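Local structure of binding domain (Hc) of Paraclostridial Mosquitocidal Protein 1 (Paraclostridium bifermentans, 6HOX) at residues Ile63-Asn66 with Asn70-Ile73; Gly284-Tyr289 with Glu340-Leu345. The protein forms the receptor-binding domain of an Anopheles-targeting clostridial neurotoxin, the part that probably directs the toxin to host nerve cells. All coordinates share one frame; numbering follows the deposited sequence.

Contact 1. Residues Ile63-Asn66 with Asn70-Ile73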
ATOM      1  N   ILE A  63      -2.774  11.027  -9.541  1.00 27.20           N
ATOM      2  CA  ILE A  63      -2.056  12.266  -9.507  1.00 26.41           C
ATOM      3  C   ILE A  63      -0.715  12.044  -8.811  1.00 25.95           C
ATOM      4  O   ILE A  63      -0.619  11.316  -7.813  1.00 24.22           O
ATOM      5  CB  ILE A  63      -2.887  13.338  -8.781  1.00 27.22           C
ATOM      6  CG1 ILE A  63      -4.149  13.687  -9.570  1.00 29.36           C
ATOM      7  CG2 ILE A  63      -2.013  14.543  -8.473  1.00 27.72           C
ATOM      8  CD1 ILE A  63      -5.273  14.259  -8.722  1.00 31.55           C
ATOM      9  N   ARG A  64       0.317  12.699  -9.354  1.00 25.60           N
ATOM     10  CA  ARG A  64       1.616  12.783  -8.737  1.00 25.19           C
ATOM     11  C   ARG A  64       2.009  14.263  -8.595  1.00 25.72           C
ATOM     12  O   ARG A  64       2.003  15.011  -9.578  1.00 25.19           O
ATOM     13  CB  ARG A  64       2.654  12.022  -9.564  1.00 25.46           C
ATOM     14  CG  ARG A  64       4.085  12.270  -9.101  1.00 27.39           C
ATOM     15  CD  ARG A  64       5.129  11.435  -9.838  1.00 30.63           C
ATOM     16  NE  ARG A  64       6.496  11.861  -9.530  1.00 31.13           N
ATOM     17  CZ  ARG A  64       7.578  11.095  -9.613  1.00 31.83           C
ATOM     18  NH1 ARG A  64       7.469   9.813  -9.926  1.00 31.92           N
ATOM     19  NH2 ARG A  64       8.770  11.626  -9.402  1.00 30.78           N
ATOM     20  N   LEU A  65       2.329  14.664  -7.361  1.00 24.55           N
ATOM     21  CA  LEU A  65       2.832  15.989  -7.019  1.00 24.36           C
ATOM     22  C   LEU A  65       4.331  15.906  -6.717  1.00 25.29           C
ATOM     23  O   LEU A  65       4.738  15.130  -5.873  1.00 26.52           O
ATOM     24  CB  LEU A  65       2.089  16.487  -5.782  1.00 23.48           C
ATOM     25  CG  LEU A  65       0.591  16.735  -5.954  1.00 24.71           C
ATOM     26  CD1 LEU A  65      -0.024  17.220  -4.642  1.00 26.62           C
ATOM     27  CD2 LEU A  65       0.328  17.759  -7.045  1.00 24.75           C
ATOM     28  N   ASN A  66       5.115  16.753  -7.384  1.00 26.28           N
ATOM     29  CA  ASN A  66       6.564  16.849  -7.279  1.00 26.80           C
ATOM     30  C   ASN A  66       6.917  18.110  -6.488  1.00 26.23           C
ATOM     31  O   ASN A  66       6.059  18.932  -6.219  1.00 25.42           O
ATOM     32  CB  ASN A  66       7.219  16.868  -8.668  1.00 28.02           C
ATOM     33  CG  ASN A  66       7.000  15.565  -9.407  1.00 30.81           C
ATOM     34  OD1 ASN A  66       7.054  14.492  -8.803  1.00 33.43           O
ATOM     35  ND2 ASN A  66       6.741  15.639 -10.704  1.00 30.09           N
ATOM     36  N   ASN A  70       5.409  24.522 -10.119  1.00 38.42           N
ATOM     37  CA  ASN A  70       4.378  24.282 -11.106  1.00 40.82           C
ATOM     38  C   ASN A  70       3.539  23.044 -10.776  1.00 37.41           C
ATOM     39  O   ASN A  70       2.604  22.739 -11.505  1.00 38.17           O
ATOM     40  CB  ASN A  70       4.992  24.170 -12.497  1.00 44.75           C
ATOM     41  CG  ASN A  70       5.093  25.537 -13.124  1.00 51.07           C
ATOM     42  OD1 ASN A  70       4.170  26.341 -12.985  1.00 57.74           O
ATOM     43  ND2 ASN A  70       6.208  25.814 -13.775  1.00 53.49           N
ATOM     44  N   SER A  71       3.885  22.330  -9.704  1.00 35.89           N
ATOM     45  CA  SER A  71       3.219  21.090  -9.355  1.00 32.05           C
ATOM     46  C   SER A  71       2.216  21.352  -8.228  1.00 30.34           C
ATOM     47  O   SER A  71       2.476  21.046  -7.068  1.00 32.49           O
ATOM     48  CB  SER A  71       4.236  20.027  -9.001  1.00 32.20           C
ATOM     49  OG  SER A  71       3.682  18.729  -9.173  1.00 29.51           O
ATOM     50  N   SER A  72       1.062  21.912  -8.588  1.00 27.05           N
ATOM     51  CA  SER A  72       0.026  22.227  -7.635  1.00 27.37           C
ATOM     52  C   SER A  72      -1.343  22.184  -8.312  1.00 27.64           C
ATOM     53  O   SER A  72      -1.433  22.354  -9.542  1.00 27.56           O
ATOM     54  CB  SER A  72       0.254  23.573  -7.026  1.00 30.63           C
ATOM     55  OG  SER A  72       0.021  24.585  -7.997  1.00 36.28           O
ATOM     56  N   ILE A  73      -2.379  21.949  -7.488  1.00 25.08           N
ATOM     57  CA  ILE A  73      -3.769  22.031  -7.838  1.00 24.84           C
ATOM     58  C   ILE A  73      -4.446  22.980  -6.841  1.00 26.91           C
ATOM     59  O   ILE A  73      -4.300  22.834  -5.619  1.00 27.01           O
ATOM     60  CB  ILE A  73      -4.452  20.649  -7.832  1.00 24.72           C
ATOM     61  CG1 ILE A  73      -3.683  19.621  -8.649  1.00 25.05           C
ATOM     62  CG2 ILE A  73      -5.901  20.739  -8.303  1.00 24.08           C
ATOM     63  CD1 ILE A  73      -4.177  18.204  -8.446  1.00 24.86           C
TER
HETATM   64  O   HOH W   1       3.808  19.901  -5.108  1.00 27.42           O

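Contact 2. Residues Gly284-Tyr289 with Glu340-Leu345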
ATOM      1  N   GLY A 284      18.642 -34.389  -8.831  1.00 54.77           N
ATOM      2  CA  GLY A 284      18.876 -33.700 -10.088  1.00 61.76           C
ATOM      3  C   GLY A 284      18.331 -32.281 -10.089  1.00 62.52           C
ATOM      4  O   GLY A 284      18.091 -31.747 -11.170  1.00 69.95           O
ATOM      5  N   GLU A 285      18.187 -31.654  -8.905  1.00 58.03           N
ATOM      6  CA  GLU A 285      17.202 -30.578  -8.703  1.00 52.25           C
ATOM      7  C   GLU A 285      17.831 -29.258  -8.229  1.00 46.93           C
ATOM      8  O   GLU A 285      18.751 -29.228  -7.419  1.00 41.06           O
ATOM      9  CB  GLU A 285      16.151 -31.014  -7.681  1.00 54.95           C
ATOM     10  CG  GLU A 285      15.377 -32.258  -8.084  1.00 57.50           C
ATOM     11  CD  GLU A 285      14.451 -32.119  -9.285  1.00 58.74           C
ATOM     12  OE1 GLU A 285      14.220 -30.978  -9.756  1.00 53.23           O
ATOM     13  OE2 GLU A 285      13.955 -33.163  -9.745  1.00 60.35           O
ATOM     14  N   TYR A 286      17.254 -28.161  -8.734  1.00 45.09           N
ATOM     15  CA  TYR A 286      17.375 -26.828  -8.158  1.00 45.52           C
ATOM     16  C   TYR A 286      16.247 -26.599  -7.138  1.00 39.32           C
ATOM     17  O   TYR A 286      15.069 -26.818  -7.440  1.00 39.00           O
ATOM     18  CB  TYR A 286      17.294 -25.758  -9.246  1.00 45.73           C
ATOM     19  CG  TYR A 286      18.278 -25.916 -10.374  1.00 46.96           C
ATOM     20  CD1 TYR A 286      17.967 -26.683 -11.482  1.00 45.74           C
ATOM     21  CD2 TYR A 286      19.497 -25.261 -10.356  1.00 47.79           C
ATOM     22  CE1 TYR A 286      18.857 -26.827 -12.530  1.00 48.95           C
ATOM     23  CE2 TYR A 286      20.393 -25.380 -11.405  1.00 51.58           C
ATOM     24  CZ  TYR A 286      20.074 -26.170 -12.495  1.00 51.58           C
ATOM     25  OH  TYR A 286      20.943 -26.305 -13.543  1.00 53.27           O
ATOM     26  N   TYR A 287      16.625 -26.146  -5.942  1.00 35.28           N
ATOM     27  CA  TYR A 287      15.711 -25.853  -4.851  1.00 35.64           C
ATOM     28  C   TYR A 287      15.672 -24.342  -4.619  1.00 36.21           C
ATOM     29  O   TYR A 287      16.707 -23.723  -4.385  1.00 30.88           O
ATOM     30  CB  TYR A 287      16.135 -26.566  -3.563  1.00 33.95           C
ATOM     31  CG  TYR A 287      15.867 -28.050  -3.534  1.00 34.61           C
ATOM     32  CD1 TYR A 287      16.673 -28.949  -4.217  1.00 34.71           C
ATOM     33  CD2 TYR A 287      14.784 -28.561  -2.843  1.00 37.20           C
ATOM     34  CE1 TYR A 287      16.422 -30.315  -4.192  1.00 37.11           C
ATOM     35  CE2 TYR A 287      14.517 -29.922  -2.809  1.00 39.88           C
ATOM     36  CZ  TYR A 287      15.338 -30.810  -3.486  1.00 38.61           C
ATOM     37  OH  TYR A 287      15.047 -32.150  -3.451  1.00 36.42           O
ATOM     38  N   PRO A 288      14.484 -23.690  -4.641  1.00 33.99           N
ATOM     39  CA  PRO A 288      14.392 -22.300  -4.196  1.00 31.18           C
ATOM     40  C   PRO A 288      14.377 -22.283  -2.661  1.00 29.71           C
ATOM     41  O   PRO A 288      13.859 -23.204  -2.038  1.00 28.86           O
ATOM     42  CB  PRO A 288      13.081 -21.830  -4.838  1.00 30.83           C
ATOM     43  CG  PRO A 288      12.222 -23.082  -4.833  1.00 31.63           C
ATOM     44  CD  PRO A 288      13.191 -24.225  -5.091  1.00 31.47           C
ATOM     45  N   TYR A 289      14.925 -21.223  -2.065  1.00 32.20           N
ATOM     46  CA  TYR A 289      14.868 -21.041  -0.617  1.00 30.16           C
ATOM     47  C   TYR A 289      14.854 -19.537  -0.295  1.00 30.42           C
ATOM     48  O   TYR A 289      15.255 -18.716  -1.119  1.00 31.17           O
ATOM     49  CB  TYR A 289      16.033 -21.786   0.052  1.00 31.95           C
ATOM     50  CG  TYR A 289      17.401 -21.212  -0.226  1.00 30.61           C
ATOM     51  CD1 TYR A 289      18.072 -21.504  -1.401  1.00 30.84           C
ATOM     52  CD2 TYR A 289      18.019 -20.364   0.678  1.00 32.46           C
ATOM     53  CE1 TYR A 289      19.320 -20.970  -1.675  1.00 30.20           C
ATOM     54  CE2 TYR A 289      19.271 -19.822   0.420  1.00 31.76           C
ATOM     55  CZ  TYR A 289      19.922 -20.126  -0.761  1.00 31.49           C
ATOM     56  OH  TYR A 289      21.158 -19.594  -1.016  1.00 35.40           O
ATOM     57  N   GLU A 340      12.869 -16.233 -13.849  1.00 38.56           N
ATOM     58  CA  GLU A 340      13.425 -15.489 -14.969  1.00 42.15           C
ATOM     59  C   GLU A 340      14.935 -15.743 -15.143  1.00 41.40           C
ATOM     60  O   GLU A 340      15.436 -15.705 -16.274  1.00 41.19           O
ATOM     61  CB  GLU A 340      13.178 -13.992 -14.757  1.00 45.92           C
ATOM     62  CG  GLU A 340      11.709 -13.592 -14.844  1.00 54.73           C
ATOM     63  CD  GLU A 340      11.077 -13.792 -16.217  1.00 59.84           C
ATOM     64  OE1 GLU A 340      11.426 -13.025 -17.145  1.00 63.21           O
ATOM     65  OE2 GLU A 340      10.236 -14.716 -16.361  1.00 59.69           O
ATOM     66  N   ASN A 341      15.659 -15.958 -14.042  1.00 40.33           N
ATOM     67  CA  ASN A 341      17.107 -16.233 -14.083  1.00 42.85           C
ATOM     68  C   ASN A 341      17.388 -17.499 -14.913  1.00 42.27           C
ATOM     69  O   ASN A 341      18.447 -17.630 -15.494  1.00 41.16           O
ATOM     70  CB  ASN A 341      17.723 -16.411 -12.690  1.00 43.31           C
ATOM     71  CG  ASN A 341      17.841 -15.132 -11.883  1.00 46.30           C
ATOM     72  OD1 ASN A 341      17.499 -14.047 -12.347  1.00 49.12           O
ATOM     73  ND2 ASN A 341      18.326 -15.255 -10.659  1.00 47.19           N
ATOM     74  N   TYR A 342      16.435 -18.432 -14.939  1.00 41.90           N
ATOM     75  CA  TYR A 342      16.591 -19.728 -15.586  1.00 41.73           C
ATOM     76  C   TYR A 342      15.902 -19.780 -16.953  1.00 43.75           C
ATOM     77  O   TYR A 342      16.176 -20.674 -17.749  1.00 51.33           O
ATOM     78  CB  TYR A 342      16.015 -20.827 -14.698  1.00 38.95           C
ATOM     79  CG  TYR A 342      16.800 -21.084 -13.439  1.00 39.66           C
ATOM     80  CD1 TYR A 342      17.880 -21.950 -13.453  1.00 40.52           C
ATOM     81  CD2 TYR A 342      16.474 -20.474 -12.235  1.00 38.60           C
ATOM     82  CE1 TYR A 342      18.607 -22.217 -12.305  1.00 39.18           C
ATOM     83  CE2 TYR A 342      17.196 -20.720 -11.078  1.00 37.06           C
ATOM     84  CZ  TYR A 342      18.267 -21.596 -11.117  1.00 39.12           C
ATOM     85  OH  TYR A 342      18.997 -21.882 -10.008  1.00 38.04           O
ATOM     86  N   GLY A 343      14.944 -18.889 -17.185  1.00 43.13           N
ATOM     87  CA  GLY A 343      14.287 -18.780 -18.462  1.00 45.52           C
ATOM     88  C   GLY A 343      13.105 -19.725 -18.612  1.00 45.59           C
ATOM     89  O   GLY A 343      12.064 -19.306 -19.091  1.00 51.06           O
ATOM     90  N   ASN A 344      13.263 -20.999 -18.240  1.00 43.61           N
ATOM     91  CA  ASN A 344      12.249 -22.015 -18.575  1.00 47.03           C
ATOM     92  C   ASN A 344      11.853 -22.877 -17.361  1.00 44.41           C
ATOM     93  O   ASN A 344      11.144 -23.885 -17.527  1.00 49.61           O
ATOM     94  CB  ASN A 344      12.732 -22.898 -19.733  1.00 49.46           C
ATOM     95  CG  ASN A 344      13.932 -23.757 -19.379  1.00 53.22           C
ATOM     96  OD1 ASN A 344      14.735 -23.400 -18.517  1.00 52.68           O
ATOM     97  ND2 ASN A 344      14.067 -24.897 -20.042  1.00 55.98           N
ATOM     98  N   LEU A 345      12.296 -22.516 -16.152  1.00 37.05           N
ATOM     99  CA  LEU A 345      11.952 -23.289 -14.970  1.00 34.36           C
ATOM    100  C   LEU A 345      10.800 -22.608 -14.210  1.00 33.37           C
ATOM    101  O   LEU A 345      10.731 -21.364 -14.152  1.00 27.49           O
ATOM    102  CB  LEU A 345      13.195 -23.449 -14.089  1.00 35.47           C
ATOM    103  CG  LEU A 345      14.405 -24.119 -14.759  1.00 36.70           C
ATOM    104  CD1 LEU A 345      15.436 -24.511 -13.713  1.00 37.64           C
ATOM    105  CD2 LEU A 345      13.991 -25.336 -15.569  1.00 37.37           C
TER

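Contact 1. Residues Ile63-Asn66 with Asn70-Ile73
In the lectin-like, concanavalin-type N-terminal half of the receptor-binding domain, strand 61-66 and the loop leading to strand 73-75 come together where Ser-71 faces the backbone of Asn-66. The amide N of Asn-66 gives its hydrogen to Ser-71 OG at 3.0 Å in an almost straight bond, with an N-H...O angle of 175°. With chi1 at -157°, the serine oxygen stands roughly opposite its own backbone N and reaches across to the strand, passing 3.6 Å from Leu-65 CA. Ser-71 OG also has a weak hydrogen bond with Gly-51 O, so the hydroxyl lies between two parts of the backbone.

A water joins the same two residues through their carbonyls, 2.7 Å from Asn-66 O and 2.6 Å from Ser-71 O. Beside this polar link, the CD2 branch of Leu-65 lies 3.9 Å from Ser-71 O. Farther along, Ile-63 and Ile-73 reach toward each other and touch tip to tip through their CD1 methyls, 4.1 Å apart.

Within the strand, the CB of Arg-64 points away from segment 70-73, and its NE bonds to Asn-66 OD1 at 2.8 Å. The amide oxygen lies at the guanidinium edge, in its plane, and receives the N-H on a lone pair in its own carbonyl plane. A salt bridge from Arg-64 NH1 to Glu-442 OE1 and a hydrogen bond from Asn-66 ND2 to Gln-53 OE1 hold the outer ends of this pair, probably limiting its rotation.

The Ser-71 hydroxyl and the water thus satisfy the backbone N and O of Asn-66 in a largely buried loop, bridging the segments in place of direct backbone-to-backbone bonds.

Contact 2. Residues Gly284-Tyr289 with Glu340-Leu345
Tyr-286, on strand 285-291 of the beta-trefoil C-terminal half, packs against Tyr-342 and Leu-345 of segment 340-345, which follows strand 333-339. The aromatic part is a T-shaped (edge-to-face) pair in which Tyr-342 offers its edge to one face of Tyr-286. The ring centroids lie 5.0 Å apart and the planes meet at 63°, well short of perpendicular. Tyr-342 CE1 does the touching, 3.7 Å above the Tyr-286 plane and displaced toward the ring's rim, between CD2 and CE2. Tyr-279 also meets the Tyr-286 ring, adding to the aromatic surroundings.

The apolar part comes from Leu-345, whose side chain crosses that of Tyr-286 at about a right angle. Its CD1 methyl reaches Tyr-286 CD1 at 4.0 Å, on the CD1 side of the ring, whereas Tyr-342 lies over the CD2-CE2 side.

The polar end of Tyr-342 is held by a neighbouring strand: its OH is hydrogen-bonded to Ser-277 OG on strand 275-280, which pairs with strand 285-291. That bond probably helps fix the direction of the Tyr-342 phenol, whose OH passes 3.4 Å from Tyr-286 CD2.

Overall arrangement
From the N terminus, the chain enters the lectin-like half and soon forms contact 1, which closes a short loop with three residues between its segments at the passage from strand 61-66 to strand 73-75. Only after that half is largely complete does the chain enter the trefoil half, where contact 2 closes a much longer loop, with 50 intervening residues that include several strands. The two loops follow in series and neither nest nor cross. The centres of contacts 1 and 2 are about 44 Å apart, and the nearest atoms of contacts 1 and 2 about 24 Å apart. Contact 1 is local and buried, whereas contact 2 ties strand 285-291 to the loop after strand 333-339 at the surface of the trefoil half.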